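Local coordinates for protein cellulase (Xanthomonas axonopodis pv. citri, PDB 5HOS) that probably hydrolyses internal beta-1,4-glucosidic bonds of cellulose, as an endoglucanase of glycoside hydrolase family 5, at residues R223-L232 and K265-T274. Numbering follows the deposited sequence.
Sequences RYAIEAHQYL and KRGFLAEFGT. With SO4 (sulfate ion), chain B.
Strands 224-231 and 267-273 are neighbouring parallel staves of the eight-stranded (β/α)8 barrel, joined by a beta-alpha-beta crossover through helix 248-262. Backbone hydrogen bonds pair them, starting at Ile226 N to Arg266 O (2.7 Å). At an inverse gamma turn centred on Leu269, Ala270 is an extra residue, and the CA of His229 comes nearest that of Glu271. The CB of Ala270 packs against the carboxylate of Glu227, 3.4 Å from OE2.

Toward their C-terminal ends the strands line what is, as in other family 5 enzymes, probably the active site; Glu271 holds the strand-seven position of the family's nucleophile. Its CG lies beside the backbone N (chi1 -67°), which places the chain over one face of the His229 imidazole: CG is 3.7 Å from the ring centroid and the carboxylate is stacked 19° from the ring plane. Tyr231 OH donates to Glu271 OE1 (2.8 Å) from the anti side, tilted out of the carboxylate plane, its ring turned 78° from the carboxylate. The imidazole is tied at both nitrogens, NE2 donating in the ring plane to the anti lone pair of Glu227 OE2 (2.8 Å) and ND1 hydrogen-bonded to Glu159 OE2. Arg72 forms salt bridges with both Glu227 OE2 and Glu271 OE2.

At the opposite strand ends, Arg223 and Arg266 hold a sulfate, probably from the crystallisation liquor, with help from Lys28 and Tyr29. Arg266 NH2 bridges sulfate O1 and the carbonyl of Tyr224, approaching the latter from above its plane, while NH1 reaches sulfate O4 at 2.8 Å. Nearby, Lys265 NZ meets the edge of the Tyr224 ring, donating to OH at 3.0 Å.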
loop_
_atom_site.group_PDB
_atom_site.type_symbol
_atom_site.label_atom_id
_atom_site.label_comp_id
_atom_site.label_asym_id
_atom_site.label_seq_id
_atom_site.Cartn_x
_atom_site.Cartn_y
_atom_site.Cartn_z
ATOM N N ARG A 223 -14.529 -8.351 -4.402
ATOM C CA ARG A 223 -14.076 -6.984 -4.629
ATOM C C ARG A 223 -12.735 -6.757 -3.946
ATOM O O ARG A 223 -12.658 -6.185 -2.851
ATOM C CB ARG A 223 -15.100 -5.960 -4.148
ATOM C CG ARG A 223 -14.848 -4.600 -4.782
ATOM C CD ARG A 223 -15.470 -3.460 -4.010
ATOM N NE ARG A 223 -15.041 -2.171 -4.546
ATOM C CZ ARG A 223 -15.403 -0.990 -4.048
ATOM N NH1 ARG A 223 -16.217 -0.912 -2.993
ATOM N NH2 ARG A 223 -14.949 0.125 -4.610
ATOM N N TYR A 224 -11.689 -7.218 -4.617
ATOM C CA TYR A 224 -10.331 -7.153 -4.080
ATOM C C TYR A 224 -9.313 -7.082 -5.197
ATOM O O TYR A 224 -9.634 -7.298 -6.364
ATOM C CB TYR A 224 -10.062 -8.372 -3.190
ATOM C CG TYR A 224 -9.884 -9.686 -3.931
ATOM C CD1 TYR A 224 -10.978 -10.381 -4.456
ATOM C CD2 TYR A 224 -8.622 -10.238 -4.102
ATOM C CE1 TYR A 224 -10.807 -11.593 -5.123
ATOM C CE2 TYR A 224 -8.442 -11.437 -4.762
ATOM C CZ TYR A 224 -9.535 -12.111 -5.277
ATOM O OH TYR A 224 -9.317 -13.303 -5.926
ATOM N N ALA A 225 -8.082 -6.747 -4.832
ATOM C CA ALA A 225 -6.956 -6.830 -5.744
ATOM C C ALA A 225 -5.762 -7.335 -4.966
ATOM O O ALA A 225 -5.710 -7.198 -3.748
ATOM C CB ALA A 225 -6.652 -5.474 -6.368
ATOM N N ILE A 226 -4.831 -7.942 -5.692
ATOM C CA ILE A 226 -3.576 -8.409 -5.124
ATOM C C ILE A 226 -2.620 -7.228 -5.100
ATOM O O ILE A 226 -2.373 -6.595 -6.125
ATOM C CB ILE A 226 -2.968 -9.559 -5.957
ATOM C CG1 ILE A 226 -3.960 -10.727 -6.085
ATOM C CG2 ILE A 226 -1.642 -10.022 -5.359
ATOM C CD1 ILE A 226 -4.449 -11.297 -4.766
ATOM N N GLU A 227 -2.068 -6.954 -3.929
ATOM C CA GLU A 227 -1.155 -5.840 -3.735
ATOM C C GLU A 227 0.256 -6.338 -3.941
ATOM O O GLU A 227 0.660 -7.301 -3.300
ATOM C CB GLU A 227 -1.298 -5.274 -2.330
ATOM C CG GLU A 227 -0.240 -4.229 -1.980
ATOM C CD GLU A 227 -0.491 -3.503 -0.681
ATOM O OE1 GLU A 227 -1.645 -3.416 -0.263
ATOM O OE2 GLU A 227 0.480 -2.991 -0.080
ATOM N N ALA A 228 0.984 -5.676 -4.834
ATOM C CA ALA A 228 2.393 -5.936 -5.071
ATOM C C ALA A 228 3.192 -4.656 -4.917
ATOM O O ALA A 228 2.670 -3.557 -5.105
ATOM C CB ALA A 228 2.589 -6.497 -6.462
ATOM N N HIS A 229 4.457 -4.803 -4.529
ATOM C CA HIS A 229 5.387 -3.687 -4.449
ATOM C C HIS A 229 6.520 -3.934 -5.437
ATOM O O HIS A 229 6.858 -5.081 -5.721
ATOM C CB HIS A 229 5.948 -3.567 -3.034
ATOM C CG HIS A 229 4.924 -3.209 -1.999
ATOM N ND1 HIS A 229 5.264 -2.941 -0.695
ATOM C CD2 HIS A 229 3.575 -3.103 -2.061
ATOM C CE1 HIS A 229 4.175 -2.667 -0.003
ATOM N NE2 HIS A 229 3.134 -2.756 -0.810
ATOM N N GLN A 230 7.108 -2.866 -5.971
ATOM C CA GLN A 230 8.209 -3.035 -6.924
ATOM C C GLN A 230 9.128 -1.840 -6.955
ATOM O O GLN A 230 8.688 -0.726 -7.245
ATOM C CB GLN A 230 7.691 -3.308 -8.346
ATOM C CG GLN A 230 8.777 -3.812 -9.298
ATOM C CD GLN A 230 9.432 -5.083 -8.792
ATOM O OE1 GLN A 230 8.772 -6.108 -8.665
ATOM N NE2 GLN A 230 10.724 -5.018 -8.477
ATOM N N TYR A 231 10.400 -2.089 -6.647
ATOM C CA TYR A 231 11.456 -1.103 -6.797
ATOM C C TYR A 231 12.414 -1.511 -7.920
ATOM O O TYR A 231 12.459 -2.683 -8.335
ATOM C CB TYR A 231 12.148 -0.881 -5.460
ATOM C CG TYR A 231 11.204 -0.228 -4.461
ATOM C CD1 TYR A 231 11.057 1.165 -4.414
ATOM C CD2 TYR A 231 10.419 -0.996 -3.598
ATOM C CE1 TYR A 231 10.180 1.765 -3.517
ATOM C CE2 TYR A 231 9.537 -0.398 -2.695
ATOM C CZ TYR A 231 9.423 0.984 -2.659
ATOM O OH TYR A 231 8.547 1.587 -1.773
ATOM N N LEU A 232 13.135 -0.524 -8.446
ATOM C CA LEU A 232 13.876 -0.674 -9.700
ATOM C C LEU A 232 15.392 -0.643 -9.530
ATOM O O LEU A 232 16.126 -0.638 -10.521
ATOM C CB LEU A 232 13.430 0.400 -10.699
ATOM C CG LEU A 232 11.940 0.451 -11.070
ATOM C CD1 LEU A 232 11.762 1.198 -12.386
ATOM C CD2 LEU A 232 11.303 -0.919 -11.186
ATOM N N LYS A 265 -7.272 -12.517 -11.527
ATOM C CA LYS A 265 -7.132 -11.573 -10.433
ATOM C C LYS A 265 -6.655 -10.221 -10.955
ATOM O O LYS A 265 -6.218 -10.096 -12.107
ATOM C CB LYS A 265 -6.175 -12.139 -9.392
ATOM C CG LYS A 265 -6.835 -13.196 -8.509
ATOM C CD LYS A 265 -5.797 -14.024 -7.793
ATOM C CE LYS A 265 -6.366 -14.821 -6.628
ATOM N NZ LYS A 265 -7.633 -15.543 -6.888
ATOM N N ARG A 266 -6.793 -9.204 -10.108
ATOM C CA ARG A 266 -6.382 -7.849 -10.438
ATOM C C ARG A 266 -5.248 -7.465 -9.507
ATOM O O ARG A 266 -5.130 -8.027 -8.424
ATOM C CB ARG A 266 -7.539 -6.883 -10.268
ATOM C CG ARG A 266 -8.770 -7.247 -11.088
ATOM C CD ARG A 266 -9.818 -6.171 -10.942
ATOM N NE ARG A 266 -10.331 -6.102 -9.569
ATOM C CZ ARG A 266 -10.913 -5.035 -9.012
ATOM N NH1 ARG A 266 -11.076 -3.893 -9.683
ATOM N NH2 ARG A 266 -11.342 -5.109 -7.754
ATOM N N GLY A 267 -4.444 -6.502 -9.942
ATOM C CA GLY A 267 -3.250 -6.056 -9.224
ATOM C C GLY A 267 -3.288 -4.575 -8.861
ATOM O O GLY A 267 -3.840 -3.743 -9.602
ATOM N N PHE A 268 -2.700 -4.252 -7.713
ATOM C CA PHE A 268 -2.499 -2.863 -7.270
ATOM C C PHE A 268 -1.036 -2.727 -6.880
ATOM O O PHE A 268 -0.578 -3.413 -5.954
ATOM C CB PHE A 268 -3.400 -2.525 -6.079
ATOM C CG PHE A 268 -3.593 -1.038 -5.850
ATOM C CD1 PHE A 268 -2.551 -0.234 -5.416
ATOM C CD2 PHE A 268 -4.839 -0.454 -6.025
ATOM C CE1 PHE A 268 -2.744 1.126 -5.192
ATOM C CE2 PHE A 268 -5.039 0.902 -5.808
ATOM C CZ PHE A 268 -3.988 1.694 -5.397
ATOM N N LEU A 269 -0.313 -1.846 -7.569
ATOM C CA LEU A 269 1.093 -1.612 -7.272
ATOM C C LEU A 269 1.171 -0.532 -6.182
ATOM O O LEU A 269 1.321 0.651 -6.468
ATOM C CB LEU A 269 1.867 -1.233 -8.542
ATOM C CG LEU A 269 3.395 -1.309 -8.446
ATOM C CD1 LEU A 269 3.874 -2.745 -8.279
ATOM C CD2 LEU A 269 4.033 -0.681 -9.682
ATOM N N ALA A 270 1.032 -0.959 -4.929
ATOM C CA ALA A 270 0.823 -0.033 -3.811
ATOM C C ALA A 270 2.088 0.700 -3.362
ATOM O O ALA A 270 1.991 1.696 -2.645
ATOM C CB ALA A 270 0.191 -0.744 -2.627
ATOM N N GLU A 271 3.257 0.179 -3.734
ATOM C CA GLU A 271 4.512 0.900 -3.551
ATOM C C GLU A 271 5.381 0.685 -4.768
ATOM O O GLU A 271 5.549 -0.453 -5.227
ATOM C CB GLU A 271 5.298 0.412 -2.331
ATOM C CG GLU A 271 4.658 0.702 -0.987
ATOM C CD GLU A 271 5.588 0.466 0.191
ATOM O OE1 GLU A 271 6.817 0.327 -0.029
ATOM O OE2 GLU A 271 5.085 0.426 1.344
ATOM N N PHE A 272 5.921 1.794 -5.268
ATOM C CA PHE A 272 7.005 1.799 -6.249
ATOM C C PHE A 272 7.622 3.182 -6.210
ATOM O O PHE A 272 6.963 4.151 -5.813
ATOM C CB PHE A 272 6.502 1.484 -7.661
ATOM C CG PHE A 272 5.592 2.534 -8.233
ATOM C CD1 PHE A 272 4.290 2.690 -7.749
ATOM C CD2 PHE A 272 6.032 3.379 -9.242
ATOM C CE1 PHE A 272 3.456 3.667 -8.261
ATOM C CE2 PHE A 272 5.194 4.346 -9.764
ATOM C CZ PHE A 272 3.907 4.496 -9.275
ATOM N N GLY A 273 8.882 3.268 -6.614
ATOM C CA GLY A 273 9.590 4.536 -6.619
ATOM C C GLY A 273 10.840 4.449 -7.454
ATOM O O GLY A 273 11.358 3.363 -7.691
ATOM N N THR A 274 11.318 5.607 -7.883
ATOM C CA THR A 274 12.503 5.735 -8.744
ATOM C C THR A 274 13.158 7.076 -8.438
ATOM O O THR A 274 12.465 8.050 -8.116
ATOM C CB THR A 274 12.179 5.679 -10.261
ATOM O OG1 THR A 274 11.242 6.708 -10.616
ATOM C CG2 THR A 274 11.626 4.322 -10.671
HETATM S S SO4 B . -12.950 -1.315 -7.647
HETATM O O1 SO4 B . -13.252 -2.622 -7.008
HETATM O O2 SO4 B . -14.068 -0.948 -8.546
HETATM O O3 SO4 B . -12.791 -0.283 -6.610
HETATM O O4 SO4 B . -11.725 -1.431 -8.462
HETATM O O HOH W 1 -8.277 -9.797 -7.617
HETATM O O HOH W 2 13.526 1.840 -7.205
#